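Local coordinates for protein AtxE2 (Asticcacaulis excentricus, PDB 5TXE) that hydrolyses the isopeptide bond of the lasso peptides astexin-2 and astexin-3, recognising their threaded loop and converting them to linear peptides, at residues Asp528-Val533 with Thr548-Thr553; Leu603-Asp608 with Glu629-Pro634. The protein carries 1 engineered substitution. One frame throughout, in Å; residues are numbered along the deposited sequence.

Contact 1: Asp528-Val533 with Thr548-Thr553; sequences DGATTV and TSSCCT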
loop_
_atom_site.group_PDB
_atom_site.type_symbol
_atom_site.label_atom_id
_atom_site.label_comp_id
_atom_site.label_asym_id
_atom_site.label_seq_id
_atom_site.Cartn_x
_atom_site.Cartn_y
_atom_site.Cartn_z
ATOM N N ASP A 528 -2.348 0.311 -10.479
ATOM C CA ASP A 528 -1.624 0.884 -11.590
ATOM C C ASP A 528 -1.035 -0.227 -12.444
ATOM O O ASP A 528 -0.969 -0.114 -13.624
ATOM C CB ASP A 528 -0.581 1.909 -11.133
ATOM C CG ASP A 528 -0.087 2.781 -12.307
ATOM O OD1 ASP A 528 -0.944 3.461 -12.906
ATOM O OD2 ASP A 528 1.116 2.705 -12.678
ATOM N N GLY A 529 -0.736 -1.362 -11.839
ATOM C CA GLY A 529 -0.282 -2.513 -12.561
ATOM C C GLY A 529 -1.337 -3.130 -13.422
ATOM O O GLY A 529 -0.991 -3.759 -14.422
ATOM N N ALA A 530 -2.622 -2.973 -13.049
ATOM C CA ALA A 530 -3.670 -3.465 -13.904
ATOM C C ALA A 530 -3.682 -2.691 -15.205
ATOM O O ALA A 530 -3.897 -3.269 -16.263
ATOM C CB ALA A 530 -5.020 -3.348 -13.244
ATOM N N THR A 531 -3.522 -1.382 -15.103
ATOM C CA THR A 531 -3.494 -0.522 -16.300
ATOM C C THR A 531 -2.358 -1.003 -17.227
ATOM O O THR A 531 -2.486 -1.063 -18.457
ATOM C CB THR A 531 -3.277 0.924 -15.871
ATOM O OG1 THR A 531 -4.222 1.279 -14.845
ATOM C CG2 THR A 531 -3.413 1.902 -17.006
ATOM N N THR A 532 -1.238 -1.366 -16.623
ATOM C CA THR A 532 -0.091 -1.817 -17.386
ATOM C C THR A 532 -0.425 -3.126 -18.044
ATOM O O THR A 532 -0.031 -3.367 -19.138
ATOM C CB THR A 532 1.165 -1.924 -16.473
ATOM O OG1 THR A 532 1.609 -0.614 -16.144
ATOM C CG2 THR A 532 2.281 -2.684 -17.114
ATOM N N VAL A 533 -1.151 -3.986 -17.371
ATOM C CA VAL A 533 -1.548 -5.213 -18.010
ATOM C C VAL A 533 -2.391 -4.963 -19.225
ATOM O O VAL A 533 -2.209 -5.619 -20.242
ATOM C CB VAL A 533 -2.367 -6.095 -17.108
ATOM C CG1 VAL A 533 -2.879 -7.307 -17.862
ATOM C CG2 VAL A 533 -1.510 -6.551 -15.927
ATOM N N THR A 548 -5.227 -10.112 -13.885
ATOM C CA THR A 548 -5.448 -8.759 -13.367
ATOM C C THR A 548 -6.527 -8.801 -12.280
ATOM O O THR A 548 -7.383 -9.674 -12.305
ATOM C CB THR A 548 -5.804 -7.791 -14.501
ATOM O OG1 THR A 548 -5.957 -6.505 -13.973
ATOM C CG2 THR A 548 -7.144 -8.098 -15.163
ATOM N N SER A 549 -6.504 -7.888 -11.342
ATOM C CA SER A 549 -7.524 -7.830 -10.299
ATOM C C SER A 549 -8.714 -6.957 -10.703
ATOM O O SER A 549 -9.752 -6.996 -10.063
ATOM C CB SER A 549 -6.946 -7.233 -9.060
ATOM O OG SER A 549 -6.719 -5.850 -9.293
ATOM N N SER A 550 -8.562 -6.183 -11.748
ATOM C CA SER A 550 -9.634 -5.356 -12.225
ATOM C C SER A 550 -9.562 -5.119 -13.738
ATOM O O SER A 550 -8.542 -5.345 -14.383
ATOM C CB SER A 550 -9.619 -4.002 -11.531
ATOM O OG SER A 550 -8.418 -3.299 -11.836
ATOM N N CYS A 551 -10.686 -4.674 -14.277
ATOM C CA CYS A 551 -10.828 -4.290 -15.647
ATOM C C CYS A 551 -12.032 -3.293 -15.651
ATOM O O CYS A 551 -12.919 -3.383 -14.784
ATOM C CB CYS A 551 -11.056 -5.543 -16.492
ATOM S SG CYS A 551 -10.631 -5.342 -18.242
ATOM N N CYS A 552 -12.042 -2.282 -16.516
ATOM C CA CYS A 552 -11.067 -2.108 -17.628
ATOM C C CYS A 552 -10.555 -0.699 -17.681
ATOM O O CYS A 552 -11.055 0.212 -16.992
ATOM C CB CYS A 552 -11.766 -2.423 -18.952
ATOM S SG CYS A 552 -12.202 -4.181 -19.074
ATOM N N THR A 553 -9.546 -0.488 -18.501
ATOM C CA THR A 553 -9.082 0.872 -18.731
ATOM C C THR A 553 -9.758 1.406 -19.975
ATOM O O THR A 553 -9.211 1.253 -21.110
ATOM C CB THR A 553 -7.548 0.896 -18.850
ATOM O OG1 THR A 553 -6.972 0.206 -17.732
ATOM C CG2 THR A 553 -7.087 2.318 -18.925
#
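The helix that follows the nucleophile elbow of the alpha/beta-hydrolase fold here sets Ala530 and Thr531 against the end of the next strand of the central sheet and the loop leaving it, Thr548 to Thr553. Ala530 is the point of closest approach: its CB lies 3.4 Å from OG1 of Thr548 and 3.7 Å from OG of Ser550, a methyl facing two hydroxyl oxygens. What turns the Thr548 hydroxyl to this place is its first torsion, which swings OG1 opposite the backbone N (chi1 -178°). From there it donates a hydrogen bond back into its own segment, OG1 of Thr548 to O of Ser550 at 2.9 Å, meeting a lone pair of that oxygen in the carbonyl plane (139° at the acceptor). His534 NE2 is also bonded to that oxygen, giving Ser550 O two partners in a buried place. The elbow itself is the stretch Gly525-Leu526-Ala527-Asp528-Gly529, a G-x-S-x-G motif whose nucleophile is replaced by the engineered Ala527. Further along, the side chains of Thr553 (loop) and Thr531 (helix) cross at about a right angle, and OG1 of Thr553 stands 3.8 Å from CA and 4.0 Å from CG2 of Thr531. This is contact without a hydrogen bond; Thr553 OG1 pairs instead with ND1 of His534, so one imidazole of the same helix holds the loop at Ser550 and at Thr553. Between these two points, adjacent Cys551 and Cys552 form a disulfide (SG to SG 2.1 Å) across a cis peptide. The Ser550 side chain also comes within about 4 Å of that of Glu610, the inferred charge-relay acid.

Contact 2: Leu603-Asp608 with Glu629-Pro634; sequences LIQSAD and ELIIYP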
loop_
_atom_site.group_PDB
_atom_site.type_symbol
_atom_site.label_atom_id
_atom_site.label_comp_id
_atom_site.label_asym_id
_atom_site.label_seq_id
_atom_site.Cartn_x
_atom_site.Cartn_y
_atom_site.Cartn_z
ATOM N N LEU A 603 -7.056 -13.876 -17.008
ATOM C CA LEU A 603 -7.862 -14.128 -15.860
ATOM C C LEU A 603 -8.079 -12.857 -15.077
ATOM O O LEU A 603 -7.102 -12.202 -14.721
ATOM C CB LEU A 603 -7.211 -15.153 -14.984
ATOM C CG LEU A 603 -7.915 -15.435 -13.664
ATOM C CD1 LEU A 603 -9.218 -16.128 -13.874
ATOM C CD2 LEU A 603 -7.041 -16.360 -12.844
ATOM N N ILE A 604 -9.346 -12.517 -14.784
ATOM C CA ILE A 604 -9.660 -11.338 -13.954
ATOM C C ILE A 604 -10.265 -11.804 -12.620
ATOM O O ILE A 604 -11.303 -12.486 -12.599
ATOM C CB ILE A 604 -10.665 -10.403 -14.668
ATOM C CG1 ILE A 604 -10.167 -10.040 -16.084
ATOM C CG2 ILE A 604 -10.906 -9.129 -13.914
ATOM C CD1 ILE A 604 -11.280 -9.605 -17.024
ATOM N N GLN A 605 -9.652 -11.412 -11.520
ATOM C CA GLN A 605 -10.101 -11.857 -10.212
ATOM C C GLN A 605 -10.563 -10.624 -9.511
ATOM O O GLN A 605 -9.774 -9.939 -8.829
ATOM C CB GLN A 605 -8.975 -12.553 -9.480
ATOM C CG GLN A 605 -8.587 -13.868 -10.143
ATOM C CD GLN A 605 -8.069 -14.915 -9.188
ATOM O OE1 GLN A 605 -8.871 -15.566 -8.469
ATOM N NE2 GLN A 605 -6.755 -15.169 -9.214
ATOM N N SER A 606 -11.835 -10.280 -9.717
ATOM C CA SER A 606 -12.341 -8.974 -9.314
ATOM C C SER A 606 -13.158 -8.989 -8.031
ATOM O O SER A 606 -13.899 -9.920 -7.772
ATOM C CB SER A 606 -13.226 -8.430 -10.456
ATOM O OG SER A 606 -13.680 -7.122 -10.209
ATOM N N ALA A 607 -13.055 -7.921 -7.266
ATOM C CA ALA A 607 -14.035 -7.607 -6.231
ATOM C C ALA A 607 -15.375 -7.312 -6.869
ATOM O O ALA A 607 -15.403 -6.773 -7.984
ATOM C CB ALA A 607 -13.582 -6.398 -5.451
ATOM N N ASP A 608 -16.471 -7.707 -6.215
ATOM C CA ASP A 608 -17.771 -7.317 -6.667
ATOM C C ASP A 608 -17.869 -5.817 -6.812
ATOM O O ASP A 608 -18.542 -5.299 -7.698
ATOM C CB ASP A 608 -18.927 -7.872 -5.811
ATOM C CG ASP A 608 -18.829 -7.529 -4.322
ATOM O OD1 ASP A 608 -17.854 -6.874 -3.817
ATOM O OD2 ASP A 608 -19.780 -7.958 -3.623
ATOM N N GLU A 629 -11.463 -15.188 -18.554
ATOM C CA GLU A 629 -12.314 -15.694 -17.467
ATOM C C GLU A 629 -12.330 -14.622 -16.400
ATOM O O GLU A 629 -11.312 -13.956 -16.132
ATOM C CB GLU A 629 -11.769 -16.997 -16.908
ATOM C CG GLU A 629 -12.576 -17.530 -15.751
ATOM C CD GLU A 629 -12.314 -18.980 -15.431
ATOM O OE1 GLU A 629 -11.694 -19.268 -14.382
ATOM O OE2 GLU A 629 -12.747 -19.857 -16.207
ATOM N N LEU A 630 -13.509 -14.451 -15.807
ATOM C CA LEU A 630 -13.749 -13.451 -14.768
ATOM C C LEU A 630 -14.292 -14.146 -13.530
ATOM O O LEU A 630 -15.238 -14.961 -13.596
ATOM C CB LEU A 630 -14.770 -12.416 -15.280
ATOM C CG LEU A 630 -15.436 -11.448 -14.295
ATOM C CD1 LEU A 630 -14.400 -10.527 -13.665
ATOM C CD2 LEU A 630 -16.441 -10.557 -14.967
ATOM N N ILE A 631 -13.690 -13.827 -12.405
ATOM C CA ILE A 631 -14.064 -14.386 -11.149
ATOM C C ILE A 631 -14.543 -13.242 -10.327
ATOM O O ILE A 631 -13.937 -12.199 -10.336
ATOM C CB ILE A 631 -12.887 -15.003 -10.400
ATOM C CG1 ILE A 631 -12.138 -16.017 -11.267
ATOM C CG2 ILE A 631 -13.331 -15.699 -9.117
ATOM C CD1 ILE A 631 -12.911 -17.294 -11.683
ATOM N N ILE A 632 -15.626 -13.431 -9.573
ATOM C CA ILE A 632 -16.142 -12.366 -8.735
ATOM C C ILE A 632 -16.094 -12.759 -7.278
ATOM O O ILE A 632 -16.553 -13.842 -6.931
ATOM C CB ILE A 632 -17.599 -12.088 -9.163
ATOM C CG1 ILE A 632 -17.568 -11.550 -10.578
ATOM C CG2 ILE A 632 -18.287 -11.060 -8.228
ATOM C CD1 ILE A 632 -18.870 -11.764 -11.241
ATOM N N TYR A 633 -15.631 -11.858 -6.401
ATOM C CA TYR A 633 -15.623 -12.108 -4.954
ATOM C C TYR A 633 -16.575 -11.186 -4.219
ATOM O O TYR A 633 -16.498 -9.948 -4.377
ATOM C CB TYR A 633 -14.172 -11.889 -4.429
ATOM C CG TYR A 633 -13.150 -12.900 -4.921
ATOM C CD1 TYR A 633 -12.505 -12.765 -6.143
ATOM C CD2 TYR A 633 -12.840 -13.975 -4.181
ATOM C CE1 TYR A 633 -11.602 -13.698 -6.593
ATOM C CE2 TYR A 633 -11.943 -14.927 -4.628
ATOM C CZ TYR A 633 -11.322 -14.785 -5.830
ATOM O OH TYR A 633 -10.371 -15.761 -6.190
ATOM N N PRO A 634 -17.424 -11.733 -3.341
ATOM C CA PRO A 634 -18.406 -10.901 -2.663
ATOM C C PRO A 634 -17.873 -10.071 -1.516
ATOM O O PRO A 634 -16.944 -10.491 -0.794
ATOM C CB PRO A 634 -19.416 -11.907 -2.122
ATOM C CG PRO A 634 -18.570 -13.142 -1.884
ATOM C CD PRO A 634 -17.567 -13.144 -3.003
#
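Tyr633 reaches across from its strand to Gln605 and can be followed outward from CB, which lies 3.9 Å from the backbone O of Ser606. With CG placed opposite the carbonyl carbon (chi1 -67°), the ring runs back along the neighbouring strand, and its CD1 edge comes to 3.6 Å from the same Ser606 O, which lies in the ring plane. One atom further, CE1 lies 3.8 Å from OE1 of Gln605 and a little farther from its CB. The phenol OH donates to OE1 of Gln605 at 2.7 Å. OE1 lies at the ring edge, in its plane, while the amide is turned 41° from the ring and the OH sits 30° off the carbonyl plane. Arg652 NH1 also bonds OE1, and NE2 of Gln605 reaches Val649 O, so the Tyr633 hydroxyl and helix 643-662 together fix the amide's rotation. The two strands are parallel neighbours, with five consecutive bridges from Leu603-Glu629 to Ala607-Tyr633; helices 608-611 and 615-623 lie in the beta-alpha-beta connection between them, and 628-633 is an edge strand of the hydrolase sheet. Five backbone hydrogen bonds zip them together, ending with Asp608 N to Tyr633 O at 2.9 Å. Beyond that bond the Asp608 carboxylate accepts from Asn635 N and Glu636 N, holding the turn that leads toward His638, an inferred charge-relay residue. On the sheet side carrying Gln605 and Tyr633, CD1 of Leu603 packs 3.9 Å from CG1 of Ile631; on the opposite side, with Ser606 and Ile632, CG2 of Ile604 meets CD1 of Leu630 at 3.8 Å.

How the contacts relate
Contact 1 is wholly buried, whereas contact 2 lies at the sheet's outer edge, where Ile632 and Pro634 are exposed. Both belong to one hydrolase sheet and share a seam: Thr548 N to Leu603 O (2.9 Å) and Thr548 O to Gln605 N (3.0 Å) are probable hydrogen bonds, and Thr548 CG2 packs on Ile604 CG1. Their chemistry differs with position. Helix against loop gives van der Waals contact without any direct hydrogen bond between the segments; strand against strand gives regular backbone pairing plus one side-chain bond. Contact 1 follows the nucleophile position, while each strand of contact 2 runs toward an inferred charge-relay residue, Glu610 or His638.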